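Local coordinates for probable porin (Pseudomonas aeruginosa, PDB 4FSP), which belongs to the OprD family of outer-membrane porins and probably forms a beta-barrel channel that lets small solutes cross the outer membrane, at residues A192-F197 against G217-V222; D178-N183 against Y295-D300. All coordinates share one frame; numbering follows the deposited sequence.

Contact 1: residues A192-F197 against G217-V222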
ATOM      1  N   ALA A 192      20.769  -1.316  -1.693  1.00 50.58           N
ATOM      2  CA  ALA A 192      21.286  -1.717  -0.393  1.00 49.29           C
ATOM      3  C   ALA A 192      20.339  -2.647   0.374  1.00 51.66           C
ATOM      4  O   ALA A 192      19.117  -2.515   0.291  1.00 52.98           O
ATOM      5  CB  ALA A 192      21.583  -0.491   0.425  1.00 45.26           C
ATOM      6  N   GLN A 193      20.917  -3.582   1.121  1.00 55.28           N
ATOM      7  CA  GLN A 193      20.136  -4.518   1.928  1.00 45.38           C
ATOM      8  C   GLN A 193      20.471  -4.395   3.404  1.00 43.26           C
ATOM      9  O   GLN A 193      21.565  -3.956   3.759  1.00 43.13           O
ATOM     10  CB  GLN A 193      20.407  -5.952   1.479  1.00 45.95           C
ATOM     11  CG  GLN A 193      19.947  -6.252   0.073  1.00 54.77           C
ATOM     12  CD  GLN A 193      21.026  -6.921  -0.739  1.00 68.37           C
ATOM     13  OE1 GLN A 193      22.199  -6.548  -0.656  1.00 74.34           O
ATOM     14  NE2 GLN A 193      20.643  -7.921  -1.524  1.00 77.13           N
ATOM     15  N   ALA A 194      19.531  -4.790   4.264  1.00 39.81           N
ATOM     16  CA  ALA A 194      19.798  -4.827   5.702  1.00 39.43           C
ATOM     17  C   ALA A 194      19.088  -5.967   6.416  1.00 40.22           C
ATOM     18  O   ALA A 194      18.174  -6.584   5.864  1.00 39.45           O
ATOM     19  CB  ALA A 194      19.437  -3.500   6.353  1.00 39.55           C
ATOM     20  N   ASP A 195      19.503  -6.223   7.654  1.00 45.30           N
ATOM     21  CA  ASP A 195      18.916  -7.287   8.459  1.00 49.60           C
ATOM     22  C   ASP A 195      17.681  -6.807   9.195  1.00 48.36           C
ATOM     23  O   ASP A 195      16.854  -7.615   9.609  1.00 51.53           O
ATOM     24  CB  ASP A 195      19.913  -7.787   9.501  1.00 55.39           C
ATOM     25  CG  ASP A 195      21.128  -8.428   8.884  1.00 78.15           C
ATOM     26  OD1 ASP A 195      21.008  -9.562   8.377  1.00 85.62           O
ATOM     27  OD2 ASP A 195      22.208  -7.802   8.920  1.00 85.79           O
ATOM     28  N   ARG A 196      17.570  -5.493   9.377  1.00 36.54           N
ATOM     29  CA  ARG A 196      16.547  -4.937  10.250  1.00 33.60           C
ATOM     30  C   ARG A 196      15.916  -3.688   9.668  1.00 37.21           C
ATOM     31  O   ARG A 196      16.606  -2.799   9.164  1.00 38.11           O
ATOM     32  CB  ARG A 196      17.143  -4.567  11.614  1.00 38.77           C
ATOM     33  CG  ARG A 196      17.821  -5.693  12.356  1.00 54.71           C
ATOM     34  CD  ARG A 196      16.828  -6.777  12.722  1.00 72.88           C
ATOM     35  NE  ARG A 196      17.367  -7.701  13.718  1.00 83.10           N
ATOM     36  CZ  ARG A 196      17.930  -8.871  13.432  1.00 86.59           C
ATOM     37  NH1 ARG A 196      18.031  -9.277  12.169  1.00 80.14           N
ATOM     38  NH2 ARG A 196      18.389  -9.637  14.411  1.00 94.82           N
ATOM     39  N   PHE A 197      14.596  -3.619   9.766  1.00 33.30           N
ATOM     40  CA  PHE A 197      13.876  -2.396   9.475  1.00 27.01           C
ATOM     41  C   PHE A 197      13.093  -2.027  10.726  1.00 25.25           C
ATOM     42  O   PHE A 197      12.252  -2.799  11.179  1.00 26.48           O
ATOM     43  CB  PHE A 197      12.917  -2.587   8.299  1.00 25.63           C
ATOM     44  CG  PHE A 197      12.217  -1.316   7.882  1.00 29.55           C
ATOM     45  CD1 PHE A 197      12.843  -0.408   7.035  1.00 33.72           C
ATOM     46  CD2 PHE A 197      10.941  -1.025   8.340  1.00 28.41           C
ATOM     47  CE1 PHE A 197      12.212   0.774   6.649  1.00 33.67           C
ATOM     48  CE2 PHE A 197      10.301   0.146   7.955  1.00 28.33           C
ATOM     49  CZ  PHE A 197      10.937   1.052   7.110  1.00 30.97           C
ATOM     50  N   GLY A 217      10.708   5.344  10.027  1.00 25.88           N
ATOM     51  CA  GLY A 217      11.110   4.064   9.492  1.00 20.36           C
ATOM     52  C   GLY A 217      12.594   4.087   9.211  1.00 25.83           C
ATOM     53  O   GLY A 217      13.142   5.110   8.785  1.00 36.27           O
ATOM     54  N   GLU A 218      13.256   2.958   9.422  1.00 23.04           N
ATOM     55  CA  GLU A 218      14.692   2.906   9.205  1.00 23.28           C
ATOM     56  C   GLU A 218      15.096   1.545   8.681  1.00 31.40           C
ATOM     57  O   GLU A 218      14.924   0.540   9.378  1.00 32.71           O
ATOM     58  CB  GLU A 218      15.428   3.200  10.532  1.00 29.42           C
ATOM     59  CG  GLU A 218      16.940   3.064  10.446  1.00 33.77           C
ATOM     60  CD  GLU A 218      17.644   3.392  11.751  1.00 36.46           C
ATOM     61  OE1 GLU A 218      17.106   4.195  12.549  1.00 38.95           O
ATOM     62  OE2 GLU A 218      18.740   2.838  11.985  1.00 40.05           O
ATOM     63  N   LEU A 219      15.608   1.500   7.453  1.00 29.41           N
ATOM     64  CA  LEU A 219      16.261   0.294   6.963  1.00 28.18           C
ATOM     65  C   LEU A 219      17.699   0.418   7.408  1.00 30.66           C
ATOM     66  O   LEU A 219      18.450   1.228   6.857  1.00 38.39           O
ATOM     67  CB  LEU A 219      16.210   0.212   5.439  1.00 25.59           C
ATOM     68  CG  LEU A 219      16.910  -1.020   4.842  1.00 24.58           C
ATOM     69  CD1 LEU A 219      16.197  -2.329   5.262  1.00 28.55           C
ATOM     70  CD2 LEU A 219      16.951  -0.894   3.324  1.00 27.76           C
ATOM     71  N   GLU A 220      18.080  -0.366   8.411  1.00 28.57           N
ATOM     72  CA  GLU A 220      19.353  -0.149   9.102  1.00 37.69           C
ATOM     73  C   GLU A 220      20.561  -0.128   8.170  1.00 38.71           C
ATOM     74  O   GLU A 220      20.623  -0.891   7.202  1.00 36.32           O
ATOM     75  CB  GLU A 220      19.542  -1.163  10.236  1.00 33.33           C
ATOM     76  CG  GLU A 220      18.516  -0.999  11.353  1.00 41.53           C
ATOM     77  CD  GLU A 220      18.839  -1.830  12.592  1.00 40.17           C
ATOM     78  OE1 GLU A 220      19.884  -2.522  12.615  1.00 45.27           O
ATOM     79  OE2 GLU A 220      18.041  -1.780  13.553  1.00 44.10           O
ATOM     80  N   GLN A 221      21.494   0.779   8.452  1.00 37.65           N
ATOM     81  CA  GLN A 221      22.683   0.962   7.624  1.00 36.81           C
ATOM     82  C   GLN A 221      22.357   1.436   6.201  1.00 39.85           C
ATOM     83  O   GLN A 221      23.239   1.433   5.334  1.00 40.08           O
ATOM     84  CB  GLN A 221      23.537  -0.324   7.575  1.00 38.74           C
ATOM     85  CG  GLN A 221      23.829  -0.953   8.947  1.00 34.29           C
ATOM     86  CD  GLN A 221      24.511   0.017   9.909  1.00 42.31           C
ATOM     87  OE1 GLN A 221      25.293   0.876   9.499  1.00 48.79           O
ATOM     88  NE2 GLN A 221      24.209  -0.114  11.195  1.00 50.21           N
ATOM     89  N   VAL A 222      21.105   1.832   5.951  1.00 37.80           N
ATOM     90  CA  VAL A 222      20.744   2.380   4.637  1.00 38.55           C
ATOM     91  C   VAL A 222      20.083   3.769   4.670  1.00 38.89           C
ATOM     92  O   VAL A 222      20.682   4.750   4.224  1.00 42.17           O
ATOM     93  CB  VAL A 222      19.871   1.415   3.804  1.00 40.20           C
ATOM     94  CG1 VAL A 222      19.820   1.902   2.357  1.00 29.47           C
ATOM     95  CG2 VAL A 222      20.428   0.004   3.863  1.00 44.29           C
TER
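Phe197 and Leu219 form a non-hydrogen-bonded antiparallel pair near the end of the hairpin made by strands 193-205 and 210-219, and both side chains lie on the same face of the sheet. With CG anti to the backbone N (chi1 -176°), the Phe197 ring is laid across the neighbouring strand. Its CB and CG pass the carbonyl oxygen of Glu218, CD1 lies 3.4 Å from Leu219 N, CE1 comes equally near Glu218 C and Leu219 N, and CZ ends 3.8 Å from Gly217 CA, where glycine offers no side chain to the ring tip. One face of the ring covers Glu218 N, displaced toward the rim, while Leu219 CB sits at the edge in the ring plane. A CA-H...O contact from Phe197 CA to Glu218 O (3.1 Å) reinforces the pairing.

One step further, Glu220 N donates to Arg196 O at 2.9 Å in a nearly straight bond (169°). Beyond it the backbones lie farther apart and the contact passes to side chains: Ala194 CB packs on Leu219 CD1 (3.6 Å) and Ala192 CB on Val222 CG1 (3.5 Å).

The extended Glu220 chain crosses Arg196 at a slant and brings CD to 3.4 Å from Arg196 CB, yet the two charged groups do not pair. The carboxylate instead makes a salt bridge with Arg164 through OE2, whereas Arg196 bends at chi2 so that NH1 reaches Asp195 O from well above that carbonyl's plane. Cohesion between these segments therefore comes from one strong backbone bond and apolar packing; the Glu220 charge is answered from strand 158-168, where Arg164, with a lesser share from Arg196, probably offsets the crowding of the Glu220 and Asp198 carboxylates.

Contact 2: residues D178-N183 against Y295-D300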
ATOM      1  N   ASP A 178      16.802 -10.647   2.614  1.00 64.76           N
ATOM      2  CA  ASP A 178      16.747  -9.390   3.351  1.00 52.81           C
ATOM      3  C   ASP A 178      15.821  -8.350   2.743  1.00 54.32           C
ATOM      4  O   ASP A 178      15.401  -8.449   1.584  1.00 55.49           O
ATOM      5  CB  ASP A 178      18.143  -8.783   3.469  1.00 51.02           C
ATOM      6  CG  ASP A 178      19.166  -9.780   3.942  1.00 71.18           C
ATOM      7  OD1 ASP A 178      19.093 -10.950   3.510  1.00 79.03           O
ATOM      8  OD2 ASP A 178      20.043  -9.394   4.744  1.00 79.49           O
ATOM      9  N   LEU A 179      15.511  -7.352   3.561  1.00 47.88           N
ATOM     10  CA  LEU A 179      14.805  -6.158   3.127  1.00 43.42           C
ATOM     11  C   LEU A 179      15.789  -5.296   2.338  1.00 42.53           C
ATOM     12  O   LEU A 179      16.976  -5.220   2.678  1.00 41.91           O
ATOM     13  CB  LEU A 179      14.301  -5.418   4.359  1.00 39.54           C
ATOM     14  CG  LEU A 179      13.764  -6.418   5.385  1.00 46.52           C
ATOM     15  CD1 LEU A 179      14.094  -6.001   6.815  1.00 51.22           C
ATOM     16  CD2 LEU A 179      12.275  -6.592   5.207  1.00 46.63           C
ATOM     17  N   ALA A 180      15.310  -4.666   1.274  1.00 37.36           N
ATOM     18  CA  ALA A 180      16.203  -3.946   0.377  1.00 36.51           C
ATOM     19  C   ALA A 180      15.610  -2.624  -0.095  1.00 37.38           C
ATOM     20  O   ALA A 180      14.390  -2.503  -0.287  1.00 33.39           O
ATOM     21  CB  ALA A 180      16.573  -4.819  -0.825  1.00 30.78           C
ATOM     22  N   LEU A 181      16.481  -1.636  -0.282  1.00 35.36           N
ATOM     23  CA  LEU A 181      16.073  -0.351  -0.828  1.00 31.29           C
ATOM     24  C   LEU A 181      15.696  -0.533  -2.294  1.00 30.27           C
ATOM     25  O   LEU A 181      16.482  -1.053  -3.080  1.00 36.16           O
ATOM     26  CB  LEU A 181      17.226   0.642  -0.709  1.00 31.25           C
ATOM     27  CG  LEU A 181      17.018   1.948  -1.472  1.00 32.90           C
ATOM     28  CD1 LEU A 181      15.863   2.731  -0.839  1.00 23.60           C
ATOM     29  CD2 LEU A 181      18.307   2.755  -1.467  1.00 32.45           C
ATOM     30  N   PHE A 182      14.491  -0.133  -2.670  1.00 31.08           N
ATOM     31  CA  PHE A 182      14.093  -0.240  -4.068  1.00 38.99           C
ATOM     32  C   PHE A 182      14.770   0.829  -4.935  1.00 39.97           C
ATOM     33  O   PHE A 182      14.397   1.994  -4.867  1.00 45.36           O
ATOM     34  CB  PHE A 182      12.579  -0.121  -4.192  1.00 35.87           C
ATOM     35  CG  PHE A 182      12.078  -0.254  -5.598  1.00 41.89           C
ATOM     36  CD1 PHE A 182      12.651  -1.173  -6.467  1.00 41.41           C
ATOM     37  CD2 PHE A 182      11.028   0.526  -6.050  1.00 42.75           C
ATOM     38  CE1 PHE A 182      12.186  -1.303  -7.761  1.00 40.28           C
ATOM     39  CE2 PHE A 182      10.561   0.397  -7.344  1.00 40.76           C
ATOM     40  CZ  PHE A 182      11.139  -0.521  -8.197  1.00 34.37           C
ATOM     41  N   ASN A 183      15.750   0.439  -5.749  1.00 44.44           N
ATOM     42  CA  ASN A 183      16.456   1.416  -6.575  1.00 52.76           C
ATOM     43  C   ASN A 183      15.526   2.118  -7.562  1.00 64.69           C
ATOM     44  O   ASN A 183      15.101   3.242  -7.300  1.00 82.57           O
ATOM     45  CB  ASN A 183      17.675   0.810  -7.283  1.00 51.26           C
ATOM     46  CG  ASN A 183      18.876   1.759  -7.292  1.00 55.35           C
ATOM     47  OD1 ASN A 183      18.733   2.962  -7.056  1.00 54.81           O
ATOM     48  ND2 ASN A 183      20.060   1.219  -7.565  1.00 50.36           N
ATOM     49  N   TYR A 295      11.948   3.801  -0.649  1.00 21.89           N
ATOM     50  CA  TYR A 295      11.012   2.854  -0.046  1.00 20.96           C
ATOM     51  C   TYR A 295      11.493   1.432  -0.313  1.00 20.99           C
ATOM     52  O   TYR A 295      12.397   1.231  -1.122  1.00 27.85           O
ATOM     53  CB  TYR A 295       9.584   3.081  -0.551  1.00 19.07           C
ATOM     54  CG  TYR A 295       9.356   3.083  -2.069  1.00 36.89           C
ATOM     55  CD1 TYR A 295       9.778   4.146  -2.872  1.00 25.55           C
ATOM     56  CD2 TYR A 295       8.633   2.061  -2.675  1.00 38.63           C
ATOM     57  CE1 TYR A 295       9.522   4.157  -4.236  1.00 23.65           C
ATOM     58  CE2 TYR A 295       8.377   2.068  -4.032  1.00 37.58           C
ATOM     59  CZ  TYR A 295       8.813   3.119  -4.805  1.00 31.75           C
ATOM     60  OH  TYR A 295       8.550   3.117  -6.155  1.00 35.08           O
ATOM     61  N   LEU A 296      10.921   0.449   0.374  1.00 27.23           N
ATOM     62  CA  LEU A 296      11.470  -0.912   0.311  1.00 34.34           C
ATOM     63  C   LEU A 296      11.007  -1.669  -0.933  1.00 30.57           C
ATOM     64  O   LEU A 296       9.883  -1.467  -1.415  1.00 28.43           O
ATOM     65  CB  LEU A 296      11.082  -1.714   1.556  1.00 34.94           C
ATOM     66  CG  LEU A 296      11.469  -1.095   2.901  1.00 33.88           C
ATOM     67  CD1 LEU A 296      10.833  -1.856   4.064  1.00 21.17           C
ATOM     68  CD2 LEU A 296      12.978  -1.048   3.032  1.00 29.75           C
ATOM     69  N   GLU A 297      11.875  -2.536  -1.449  1.00 32.48           N
ATOM     70  CA  GLU A 297      11.457  -3.543  -2.421  1.00 35.81           C
ATOM     71  C   GLU A 297      10.244  -4.311  -1.892  1.00 35.40           C
ATOM     72  O   GLU A 297      10.172  -4.642  -0.695  1.00 33.10           O
ATOM     73  CB  GLU A 297      12.587  -4.545  -2.680  1.00 29.18           C
ATOM     74  CG  GLU A 297      13.809  -3.963  -3.363  1.00 44.19           C
ATOM     75  CD  GLU A 297      14.777  -5.042  -3.815  1.00 51.58           C
ATOM     76  OE1 GLU A 297      14.499  -6.238  -3.570  1.00 55.12           O
ATOM     77  OE2 GLU A 297      15.820  -4.703  -4.419  1.00 56.78           O
ATOM     78  N   GLY A 298       9.298  -4.600  -2.780  1.00 31.77           N
ATOM     79  CA  GLY A 298       8.101  -5.336  -2.401  1.00 36.60           C
ATOM     80  C   GLY A 298       6.948  -4.473  -1.917  1.00 38.77           C
ATOM     81  O   GLY A 298       5.867  -4.994  -1.621  1.00 40.63           O
ATOM     82  N   THR A 299       7.169  -3.161  -1.837  1.00 30.28           N
ATOM     83  CA  THR A 299       6.156  -2.239  -1.318  1.00 27.30           C
ATOM     84  C   THR A 299       5.757  -1.220  -2.377  1.00 28.60           C
ATOM     85  O   THR A 299       6.515  -0.975  -3.303  1.00 33.28           O
ATOM     86  CB  THR A 299       6.678  -1.465  -0.062  1.00 31.81           C
ATOM     87  OG1 THR A 299       7.603  -0.441  -0.463  1.00 28.83           O
ATOM     88  CG2 THR A 299       7.349  -2.422   0.936  1.00 26.03           C
ATOM     89  N   ASP A 300       4.569  -0.637  -2.245  1.00 22.96           N
ATOM     90  CA  ASP A 300       4.239   0.590  -2.963  1.00 26.74           C
ATOM     91  C   ASP A 300       4.649   1.790  -2.107  1.00 35.35           C
ATOM     92  O   ASP A 300       4.520   1.754  -0.866  1.00 28.94           O
ATOM     93  CB  ASP A 300       2.731   0.694  -3.214  1.00 30.22           C
ATOM     94  CG  ASP A 300       2.225  -0.314  -4.213  1.00 26.41           C
ATOM     95  OD1 ASP A 300       3.038  -0.925  -4.938  1.00 24.82           O
ATOM     96  OD2 ASP A 300       0.994  -0.482  -4.283  1.00 33.00           O
TER
HETATM   97  O   HOH W   1      12.516  -5.280   0.833  1.00 42.81           O
HETATM   98  O   HOH W   2      15.802  -2.408  -6.045  1.00 57.57           O
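Phe182 turns the edge of its ring toward the face of Tyr295 in an offset edge-to-face pair, with centroids 5.5 Å apart and planes at 74°. The two side chains run side by side in the same direction, and Phe182 CD2 approaches Tyr295 CZ to 3.6 Å. Tyr295 reaches this position with CG between its backbone N and carbonyl carbon (chi1 54°), and Asp311, hydrogen-bonded to the hydroxyl, fixes the far end of the ring.

Two backbone bonds join the segments: Phe182 N to Tyr295 O (2.9 Å) and Glu297 N to Ala180 O (2.8 Å). Glu297 extends its carboxylate past Ala180 CB, 3.5 Å from CD, and water 2 carries OE2 on to Asn183 N. Water 1 links Ala180 N with Glu297 O.

Leu296 and Glu297 also open a type II beta turn that ends at Thr299, with Gly298 at its positive-phi corner. Leu296 O accepts from both Thr299 N and Thr299 OG1, the latter at 2.7 Å on a lone pair. Such a single beta bridge, running into a tight turn between long connections of the barrel, is consistent with the inward-folded loops that narrow the pore in OprD-family channels.

From the N terminus, 178-183 comes first and meets 295-300 only after 111 intervening residues, so contact 2 closes a loop of more than a hundred residues. Contact 1 falls wholly within that loop: 192-197 begins nine residues after 183, and the chain turns through the hairpin of strands 193-205 and 210-219 to reach 217-222. The contacts thus nest without crossing. They also touch, because strand 179-180 pairs antiparallel with the start of strand 193-205, with Leu181 N 2.8 Å from Ala192 O, and Leu296 packs against Phe197. Together they tie the connections before strand 193-205 and after strand 278-288 to one hairpin of the barrel wall.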